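Beta/alpha-amylase (Paenibacillus polymyxa, PDB 3VOC) hydrolyses alpha-1,4-glucosidic linkages of starch, this piece being the beta-amylase domain, which releases successive maltose units from the non-reducing chain ends. Local coordinates at residues D106-F110 / A121-W126; F110-S114 / R180-Y186; L164-S168 / A299-Y303. One frame throughout, in Å; residues are numbered along the deposited sequence.

Contact 1 (D106-F110 / A121-W126)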
loop_
_atom_site.group_PDB
_atom_site.type_symbol
_atom_site.label_atom_id
_atom_site.label_comp_id
_atom_site.label_asym_id
_atom_site.label_seq_id
_atom_site.Cartn_x
_atom_site.Cartn_y
_atom_site.Cartn_z
ATOM N N ASP A 106 -18.183 -1.899 -13.203
ATOM C CA ASP A 106 -17.831 -3.300 -12.929
ATOM C C ASP A 106 -16.344 -3.614 -13.225
ATOM O O ASP A 106 -15.694 -4.330 -12.472
ATOM C CB ASP A 106 -18.744 -4.254 -13.720
ATOM C CG ASP A 106 -18.468 -5.722 -13.408
ATOM O OD1 ASP A 106 -19.115 -6.265 -12.489
ATOM O OD2 ASP A 106 -17.583 -6.325 -14.063
ATOM N N GLU A 107 -15.817 -3.075 -14.318
ATOM C CA GLU A 107 -14.429 -3.312 -14.680
ATOM C C GLU A 107 -13.464 -2.487 -13.818
ATOM O O GLU A 107 -12.300 -2.870 -13.646
ATOM C CB GLU A 107 -14.202 -2.927 -16.144
ATOM C CG GLU A 107 -14.828 -3.890 -17.148
ATOM C CD GLU A 107 -14.600 -3.444 -18.581
ATOM O OE1 GLU A 107 -13.572 -2.764 -18.832
ATOM O OE2 GLU A 107 -15.460 -3.765 -19.441
ATOM N N MET A 108 -13.943 -1.351 -13.311
ATOM C CA MET A 108 -13.095 -0.395 -12.583
ATOM C C MET A 108 -13.082 -0.586 -11.082
ATOM O O MET A 108 -12.192 -0.082 -10.396
ATOM C CB MET A 108 -13.560 1.027 -12.857
ATOM C CG MET A 108 -13.515 1.409 -14.318
ATOM S SD MET A 108 -14.415 2.947 -14.555
ATOM C CE MET A 108 -13.508 4.035 -13.438
ATOM N N GLN A 109 -14.077 -1.289 -10.562
ATOM C CA GLN A 109 -14.194 -1.386 -9.124
ATOM C C GLN A 109 -13.932 -2.777 -8.582
ATOM O O GLN A 109 -13.560 -3.693 -9.333
ATOM C CB GLN A 109 -15.563 -0.853 -8.680
ATOM C CG GLN A 109 -15.738 0.650 -9.003
ATOM C CD GLN A 109 -17.106 1.181 -8.627
ATOM O OE1 GLN A 109 -18.050 0.412 -8.414
ATOM N NE2 GLN A 109 -17.220 2.513 -8.544
ATOM N N PHE A 110 -14.124 -2.909 -7.272
ATOM C CA PHE A 110 -14.032 -4.186 -6.568
ATOM C C PHE A 110 -15.388 -4.482 -5.973
ATOM O O PHE A 110 -16.093 -3.574 -5.557
ATOM C CB PHE A 110 -13.006 -4.107 -5.438
ATOM C CG PHE A 110 -11.597 -3.797 -5.898
ATOM C CD1 PHE A 110 -10.713 -4.824 -6.225
ATOM C CD2 PHE A 110 -11.146 -2.474 -5.963
ATOM C CE1 PHE A 110 -9.403 -4.538 -6.639
ATOM C CE2 PHE A 110 -9.839 -2.171 -6.368
ATOM C CZ PHE A 110 -8.960 -3.210 -6.697
ATOM N N ALA A 121 -9.615 2.392 -5.069
ATOM C CA ALA A 121 -8.609 2.535 -6.118
ATOM C C ALA A 121 -9.158 1.836 -7.342
ATOM O O ALA A 121 -10.076 1.009 -7.224
ATOM C CB ALA A 121 -7.279 1.906 -5.680
ATOM N N LEU A 122 -8.604 2.155 -8.514
ATOM C CA LEU A 122 -9.005 1.470 -9.744
ATOM C C LEU A 122 -8.595 0.017 -9.688
ATOM O O LEU A 122 -7.524 -0.303 -9.175
ATOM C CB LEU A 122 -8.354 2.122 -10.967
ATOM C CG LEU A 122 -8.740 3.571 -11.261
ATOM C CD1 LEU A 122 -7.960 4.055 -12.475
ATOM C CD2 LEU A 122 -10.241 3.646 -11.523
ATOM N N SER A 123 -9.442 -0.870 -10.205
ATOM C CA SER A 123 -9.069 -2.276 -10.293
ATOM C C SER A 123 -7.923 -2.444 -11.275
ATOM O O SER A 123 -7.962 -1.849 -12.354
ATOM C CB SER A 123 -10.251 -3.116 -10.792
ATOM O OG SER A 123 -9.857 -4.470 -10.982
ATOM N N PRO A 124 -6.935 -3.299 -10.941
ATOM C CA PRO A 124 -5.893 -3.680 -11.900
ATOM C C PRO A 124 -6.478 -4.332 -13.146
ATOM O O PRO A 124 -5.827 -4.364 -14.186
ATOM C CB PRO A 124 -5.074 -4.719 -11.143
ATOM C CG PRO A 124 -5.301 -4.440 -9.722
ATOM C CD PRO A 124 -6.732 -3.942 -9.634
ATOM N N LEU A 125 -7.700 -4.839 -13.037
ATOM C CA LEU A 125 -8.335 -5.511 -14.171
ATOM C C LEU A 125 -8.861 -4.563 -15.236
ATOM O O LEU A 125 -9.198 -5.009 -16.331
ATOM C CB LEU A 125 -9.470 -6.427 -13.700
ATOM C CG LEU A 125 -9.075 -7.520 -12.696
ATOM C CD1 LEU A 125 -10.337 -8.248 -12.254
ATOM C CD2 LEU A 125 -8.046 -8.487 -13.257
ATOM N N TRP A 126 -8.980 -3.275 -14.925
ATOM C CA TRP A 126 -9.456 -2.324 -15.933
ATOM C C TRP A 126 -8.352 -2.050 -16.940
ATOM O O TRP A 126 -7.212 -1.740 -16.567
ATOM C CB TRP A 126 -9.958 -1.019 -15.305
ATOM C CG TRP A 126 -10.494 -0.051 -16.315
ATOM C CD1 TRP A 126 -11.321 -0.337 -17.382
ATOM C CD2 TRP A 126 -10.268 1.362 -16.356
ATOM N NE1 TRP A 126 -11.603 0.811 -18.086
ATOM C CE2 TRP A 126 -10.981 1.870 -17.473
ATOM C CE3 TRP A 126 -9.546 2.254 -15.549
ATOM C CZ2 TRP A 126 -10.974 3.226 -17.813
ATOM C CZ3 TRP A 126 -9.542 3.610 -15.886
ATOM C CH2 TRP A 126 -10.251 4.082 -17.011
HETATM O O HOH W 1 -12.539 1.940 -8.469
HETATM O O HOH W 2 -11.759 -5.756 -9.640
#
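The carbonyl oxygen of Met108 is gripped twice: the backbone N of Ser123 donates to Met108 O over 2.9 Å, from above the carbonyl plane, and a water donates to the same oxygen while also donating to Ala121 O. The contact lies in the long excursion that follows the third strand of the (beta/alpha)8 barrel, where the end of helix 105-108 meets the run leading into helix 127-144. That run bends through a type I turn from Ser123 to Trp126. Ser123 stiffens the bend with an ST turn: its OG, anti to the backbone N (chi1 175°), takes the N-H of Leu125 at 3.0 Å. A second water joins Ser123 OG to Gln109 O.

On the apolar side, Met108 lies alongside Trp126 and points the same way. In the conformer described, one of two, its CG stands over the indole face, 3.9 Å from the centroid of the Trp126 five-membered ring, and SD follows above the six-membered ring in a more distant Met-aromatic contact. The bend at chi3 (58°) then carries Met108 CE to Leu122 CD2, 3.8 Å away. Glu107 reaches the same indole differently, its OE1 lying at the ring edge near Trp126 CD1. The Trp126 side chain also touches Gln132, a calcium ligand, and lies about 8 Å from the calcium ion, which places the contact next to the metal site. The ring of Phe110 closes the other end: Ser123 CB sits over one face, Pro124 CD approaches CZ obliquely, and Ala121 O meets the ring edge at CE2, 3.3 Å away.

Contact 2 (F110-S114 / R180-Y186)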
loop_
_atom_site.group_PDB
_atom_site.type_symbol
_atom_site.label_atom_id
_atom_site.label_comp_id
_atom_site.label_asym_id
_atom_site.label_seq_id
_atom_site.Cartn_x
_atom_site.Cartn_y
_atom_site.Cartn_z
ATOM N N PHE A 110 -14.124 -2.909 -7.272
ATOM C CA PHE A 110 -14.032 -4.186 -6.568
ATOM C C PHE A 110 -15.388 -4.482 -5.973
ATOM O O PHE A 110 -16.093 -3.574 -5.557
ATOM C CB PHE A 110 -13.006 -4.107 -5.438
ATOM C CG PHE A 110 -11.597 -3.797 -5.898
ATOM C CD1 PHE A 110 -10.713 -4.824 -6.225
ATOM C CD2 PHE A 110 -11.146 -2.474 -5.963
ATOM C CE1 PHE A 110 -9.403 -4.538 -6.639
ATOM C CE2 PHE A 110 -9.839 -2.171 -6.368
ATOM C CZ PHE A 110 -8.960 -3.210 -6.697
ATOM N N LYS A 111 -15.766 -5.754 -5.938
ATOM C CA LYS A 111 -16.987 -6.142 -5.268
ATOM C C LYS A 111 -16.665 -7.300 -4.332
ATOM O O LYS A 111 -15.912 -8.204 -4.691
ATOM C CB LYS A 111 -18.037 -6.513 -6.321
ATOM C CG LYS A 111 -19.436 -6.737 -5.808
ATOM C CD LYS A 111 -20.483 -6.621 -6.937
ATOM C CE LYS A 111 -20.739 -5.172 -7.350
ATOM N NZ LYS A 111 -21.999 -5.008 -8.141
ATOM N N ASP A 112 -17.217 -7.254 -3.129
ATOM C CA ASP A 112 -16.932 -8.269 -2.131
ATOM C C ASP A 112 -17.886 -9.464 -2.152
ATOM O O ASP A 112 -18.766 -9.539 -2.997
ATOM C CB ASP A 112 -16.791 -7.649 -0.727
ATOM C CG ASP A 112 -18.122 -7.285 -0.063
ATOM O OD1 ASP A 112 -19.217 -7.640 -0.545
ATOM O OD2 ASP A 112 -18.050 -6.648 1.002
ATOM N N GLU A 113 -17.674 -10.396 -1.215
ATOM C CA GLU A 113 -18.459 -11.626 -1.103
ATOM C C GLU A 113 -19.964 -11.387 -0.973
ATOM O O GLU A 113 -20.752 -12.251 -1.352
ATOM C CB GLU A 113 -17.971 -12.454 0.092
ATOM C CG GLU A 113 -16.501 -12.893 -0.015
ATOM C CD GLU A 113 -16.022 -13.600 1.231
ATOM O OE1 GLU A 113 -16.861 -14.169 1.976
ATOM O OE2 GLU A 113 -14.809 -13.602 1.458
ATOM N N SER A 114 -20.351 -10.219 -0.460
ATOM C CA SER A 114 -21.767 -9.875 -0.254
ATOM C C SER A 114 -22.332 -8.886 -1.286
ATOM O O SER A 114 -23.463 -8.403 -1.139
ATOM C CB SER A 114 -21.967 -9.312 1.163
ATOM O OG SER A 114 -21.416 -10.187 2.139
ATOM N N ARG A 180 -11.772 -10.672 9.447
ATOM C CA ARG A 180 -10.762 -11.006 8.435
ATOM C C ARG A 180 -10.998 -10.206 7.163
ATOM O O ARG A 180 -10.125 -10.144 6.294
ATOM C CB ARG A 180 -10.741 -12.504 8.109
ATOM C CG ARG A 180 -12.031 -13.016 7.530
ATOM C CD ARG A 180 -11.859 -14.068 6.422
ATOM N NE ARG A 180 -13.204 -14.263 5.884
ATOM C CZ ARG A 180 -13.567 -14.122 4.616
ATOM N NH1 ARG A 180 -12.668 -13.885 3.662
ATOM N NH2 ARG A 180 -14.846 -14.259 4.298
ATOM N N GLY A 181 -12.179 -9.598 7.065
ATOM C CA GLY A 181 -12.583 -8.926 5.840
ATOM C C GLY A 181 -13.165 -9.925 4.865
ATOM O O GLY A 181 -13.630 -11.014 5.266
ATOM N N LYS A 182 -13.154 -9.571 3.579
ATOM C CA LYS A 182 -13.788 -10.413 2.555
ATOM C C LYS A 182 -12.960 -10.411 1.273
ATOM O O LYS A 182 -12.280 -9.415 0.979
ATOM C CB LYS A 182 -15.215 -9.922 2.248
ATOM C CG LYS A 182 -16.194 -10.139 3.393
ATOM C CD LYS A 182 -17.560 -9.536 3.139
ATOM C CE LYS A 182 -18.469 -9.713 4.375
ATOM N NZ LYS A 182 -19.821 -9.108 4.120
ATOM N N PHE A 183 -13.019 -11.524 0.528
ATOM C CA PHE A 183 -12.480 -11.582 -0.838
ATOM C C PHE A 183 -13.165 -10.537 -1.730
ATOM O O PHE A 183 -14.326 -10.208 -1.520
ATOM C CB PHE A 183 -12.633 -12.993 -1.443
ATOM C CG PHE A 183 -11.752 -14.034 -0.800
ATOM C CD1 PHE A 183 -12.310 -15.140 -0.176
ATOM C CD2 PHE A 183 -10.369 -13.924 -0.839
ATOM C CE1 PHE A 183 -11.504 -16.105 0.426
ATOM C CE2 PHE A 183 -9.545 -14.897 -0.236
ATOM C CZ PHE A 183 -10.116 -15.989 0.391
ATOM N N GLN A 184 -12.437 -10.041 -2.729
ATOM C CA GLN A 184 -12.833 -8.860 -3.498
ATOM C C GLN A 184 -12.813 -9.142 -4.998
ATOM O O GLN A 184 -12.361 -8.308 -5.806
ATOM C CB GLN A 184 -11.886 -7.700 -3.160
ATOM C CG GLN A 184 -11.895 -7.296 -1.676
ATOM C CD GLN A 184 -13.231 -6.693 -1.259
ATOM O OE1 GLN A 184 -13.837 -5.943 -2.019
ATOM N NE2 GLN A 184 -13.692 -7.015 -0.043
ATOM N N ALA A 185 -13.294 -10.329 -5.372
ATOM C CA ALA A 185 -13.233 -10.776 -6.753
ATOM C C ALA A 185 -14.622 -11.077 -7.297
ATOM O O ALA A 185 -14.789 -12.011 -8.090
ATOM C CB ALA A 185 -12.324 -12.024 -6.867
ATOM N N TYR A 186 -15.611 -10.268 -6.897
ATOM C CA TYR A 186 -17.015 -10.579 -7.218
ATOM C C TYR A 186 -17.656 -9.734 -8.291
ATOM O O TYR A 186 -18.823 -9.956 -8.646
ATOM C CB TYR A 186 -17.875 -10.710 -5.949
ATOM C CG TYR A 186 -17.301 -11.801 -5.080
ATOM C CD1 TYR A 186 -17.773 -13.122 -5.161
ATOM C CD2 TYR A 186 -16.220 -11.542 -4.251
ATOM C CE1 TYR A 186 -17.190 -14.143 -4.380
ATOM C CE2 TYR A 186 -15.639 -12.536 -3.483
ATOM C CZ TYR A 186 -16.122 -13.839 -3.550
ATOM O OH TYR A 186 -15.534 -14.814 -2.759
HETATM O O HOH W 3 -14.109 -7.465 -7.710
HETATM O O HOH W 4 -15.629 -5.669 1.799
HETATM O O HOH W 5 -19.918 -6.564 2.813
#
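Glu113 and Arg180 meet in a salt bridge at the tight end of this contact, their carboxylate and guanidinium planes only 24° apart. NH1 and NH2 of Arg180 both converge end-on on Glu113 OE2, with that oxygen in the guanidinium plane; the NH2 to OE2 distance is 2.9 Å. From the anti side of the carboxylate the backbone N of Phe183 gives the same OE2 a third bond, also 2.9 Å. A weak bond from Arg180 NH2 reaches the other oxygen, Glu113 OE1, at 3.1 Å. Together these bonds restrain the rotation of the carboxylate and would be expected to keep it ionised. Arg180 in turn has a second anion, Asp229, at its NE.

Tyr186 packs against the backbone at Glu113. Glu113 CA lies 3.9 Å from the centroid of the Tyr186 ring, nearly over its centre, in a CH-pi contact, while the Tyr186 hydroxyl bonds to Pro225 O. Tyr186 N donates to Lys111 O, and the CA-H of Asp112 points to Phe183 O, so the two backbones are joined at close quarters. Gln184 folds back at chi2 (-67°), which brings its NE2 to Lys182 O at 3.0 Å, beside Asp112 CB.

Beside this packed region lies a looser, wetter flank. The amine of Lys182, on an extended chain, donates to Ser114 OG at 2.8 Å but stays 4.3 Å from Asp112 OD2; one water bridges that gap, and another links OD2 to Gln184 NE2. Asp112 OD1 is used locally, accepting from Ser114 N and, just beyond, Tyr116 N. The first of these bonds makes an Asx turn, here the bend between the two strands of the small antiparallel hairpin 110-111/117-118.

Contact 3 (L164-S168 / A299-Y303). With EDO (1,2-ethanediol), chain E.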
loop_
_atom_site.group_PDB
_atom_site.type_symbol
_atom_site.label_atom_id
_atom_site.label_comp_id
_atom_site.label_asym_id
_atom_site.label_seq_id
_atom_site.Cartn_x
_atom_site.Cartn_y
_atom_site.Cartn_z
ATOM N N LEU A 164 -0.370 -2.240 -1.878
ATOM C CA LEU A 164 -0.672 -3.238 -2.892
ATOM C C LEU A 164 -1.509 -4.351 -2.260
ATOM O O LEU A 164 -0.974 -5.337 -1.724
ATOM C CB LEU A 164 0.613 -3.782 -3.536
ATOM C CG LEU A 164 0.487 -4.838 -4.640
ATOM C CD1 LEU A 164 0.116 -4.202 -5.992
ATOM C CD2 LEU A 164 1.791 -5.619 -4.782
ATOM N N ARG A 165 -2.827 -4.185 -2.325
ATOM C CA ARG A 165 -3.763 -5.163 -1.777
ATOM C C ARG A 165 -5.144 -4.909 -2.359
ATOM O O ARG A 165 -5.357 -3.901 -3.047
ATOM C CB ARG A 165 -3.825 -5.081 -0.238
ATOM C CG ARG A 165 -4.352 -3.738 0.306
ATOM C CD ARG A 165 -4.745 -3.879 1.771
ATOM N NE ARG A 165 -5.051 -2.597 2.411
ATOM C CZ ARG A 165 -6.262 -2.048 2.481
ATOM N NH1 ARG A 165 -7.318 -2.637 1.903
ATOM N NH2 ARG A 165 -6.418 -0.888 3.120
ATOM N N TYR A 166 -6.067 -5.827 -2.082
ATOM C CA TYR A 166 -7.484 -5.626 -2.348
ATOM C C TYR A 166 -8.105 -4.815 -1.224
ATOM O O TYR A 166 -7.545 -4.779 -0.141
ATOM C CB TYR A 166 -8.188 -6.971 -2.435
ATOM C CG TYR A 166 -7.803 -7.744 -3.678
ATOM C CD1 TYR A 166 -8.466 -7.515 -4.892
ATOM C CD2 TYR A 166 -6.794 -8.709 -3.639
ATOM C CE1 TYR A 166 -8.128 -8.211 -6.046
ATOM C CE2 TYR A 166 -6.432 -9.415 -4.795
ATOM C CZ TYR A 166 -7.117 -9.161 -5.995
ATOM O OH TYR A 166 -6.803 -9.860 -7.145
ATOM N N PRO A 167 -9.267 -4.172 -1.471
ATOM C CA PRO A 167 -9.948 -3.406 -0.427
ATOM C C PRO A 167 -10.760 -4.339 0.489
ATOM O O PRO A 167 -11.988 -4.221 0.599
ATOM C CB PRO A 167 -10.873 -2.495 -1.223
ATOM C CG PRO A 167 -11.257 -3.344 -2.422
ATOM C CD PRO A 167 -9.944 -4.030 -2.781
ATOM N N SER A 168 -10.053 -5.241 1.147
ATOM C CA SER A 168 -10.667 -6.413 1.760
ATOM C C SER A 168 -11.311 -6.122 3.106
ATOM O O SER A 168 -12.195 -6.862 3.529
ATOM C CB SER A 168 -9.617 -7.510 1.920
ATOM O OG SER A 168 -8.514 -7.015 2.662
ATOM N N ALA A 299 -7.531 -12.610 2.284
ATOM C CA ALA A 299 -8.573 -11.745 1.705
ATOM C C ALA A 299 -7.970 -10.507 1.054
ATOM O O ALA A 299 -8.473 -10.027 0.034
ATOM C CB ALA A 299 -9.613 -11.359 2.749
ATOM N N GLY A 300 -6.897 -9.994 1.649
ATOM C CA GLY A 300 -6.185 -8.850 1.102
ATOM C C GLY A 300 -5.393 -9.166 -0.157
ATOM O O GLY A 300 -4.965 -8.259 -0.865
ATOM N N GLY A 301 -5.180 -10.456 -0.419
ATOM C CA GLY A 301 -4.525 -10.887 -1.648
ATOM C C GLY A 301 -3.202 -11.580 -1.410
ATOM O O GLY A 301 -2.468 -11.825 -2.359
ATOM N N TYR A 302 -2.877 -11.896 -0.154
ATOM C CA TYR A 302 -1.549 -12.435 0.157
ATOM C C TYR A 302 -1.591 -13.921 0.406
ATOM O O TYR A 302 -1.989 -14.383 1.485
ATOM C CB TYR A 302 -0.902 -11.713 1.343
ATOM C CG TYR A 302 -0.792 -10.210 1.169
ATOM C CD1 TYR A 302 -0.795 -9.623 -0.103
ATOM C CD2 TYR A 302 -0.675 -9.374 2.277
ATOM C CE1 TYR A 302 -0.700 -8.234 -0.256
ATOM C CE2 TYR A 302 -0.591 -7.995 2.137
ATOM C CZ TYR A 302 -0.584 -7.428 0.867
ATOM O OH TYR A 302 -0.479 -6.050 0.750
ATOM N N TYR A 303 -1.150 -14.661 -0.603
ATOM C CA TYR A 303 -1.124 -16.118 -0.580
ATOM C C TYR A 303 0.295 -16.635 -0.344
ATOM O O TYR A 303 0.493 -17.653 0.319
ATOM C CB TYR A 303 -1.690 -16.612 -1.923
ATOM C CG TYR A 303 -1.420 -18.057 -2.293
ATOM C CD1 TYR A 303 -1.974 -19.108 -1.555
ATOM C CD2 TYR A 303 -0.629 -18.366 -3.406
ATOM C CE1 TYR A 303 -1.745 -20.433 -1.913
ATOM C CE2 TYR A 303 -0.384 -19.679 -3.766
ATOM C CZ TYR A 303 -0.949 -20.705 -3.017
ATOM O OH TYR A 303 -0.700 -22.000 -3.379
HETATM C C1 EDO E . -0.795 -15.545 4.078
HETATM O O1 EDO E . -1.449 -16.555 3.308
HETATM C C2 EDO E . 0.702 -15.685 3.874
HETATM O O2 EDO E . 1.139 -16.817 4.638
#
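The hydroxyl end of Tyr302, with the neighbouring ring edge, meets Leu164 O. Its CB and CG touch nothing of 164-168; contact begins at CE1, 3.3 Å from Leu164 O, CZ follows, and OH donates to Leu164 O over 2.6 Å, from above the carbonyl plane. The same hydroxyl lies near Arg165 CB and is also bonded by Ser281 N, so two polar partners hold the tip.

Next to it, Tyr166 N donates almost straight (172°) to Gly300 O at 2.9 Å. The helix finishes here in a Schellman motif, with Gly301 at positive phi. Having no side chain, Gly301 lets the ring edge of Tyr166 come up to its CA, 3.7 Å from CD2; the Tyr166 hydroxyl bonds to Tyr249 O. Ser168 adds CB against Ala299 O.

The chain concerned directly follows Glu163, the predicted proton donor, after the fourth barrel strand. Arg165, whose NE forms a salt bridge to Glu163, also uses NH1 to bond Tyr166 O. Two backbone groups, Leu164 O and Tyr166 N, are therefore pinned either side of Arg165, which is consistent with a fixed position for Arg165 beside Glu163.

All three contacts join loops that follow barrel strands, with contact 3 innermost. It lies about 10 Å from the chain centre and is wholly buried; contact 1 is buried but farther out, and contact 2, about 18 Å from the centre, is partly open. Chemistry follows place: direct backbone and hydroxyl bonds in contact 3, apolar packing around a twice-gripped carbonyl in contact 1, charge in contact 2, with waters bridging both contacts 1 and 2. Contacts 1 and 2 share Phe110, whose ring also packs on Tyr166 and Pro167 of contact 3. Contacts 2 and 3 both hold the loop after strand 153-156, and Lys182 N probably bonds Ser168 O between them.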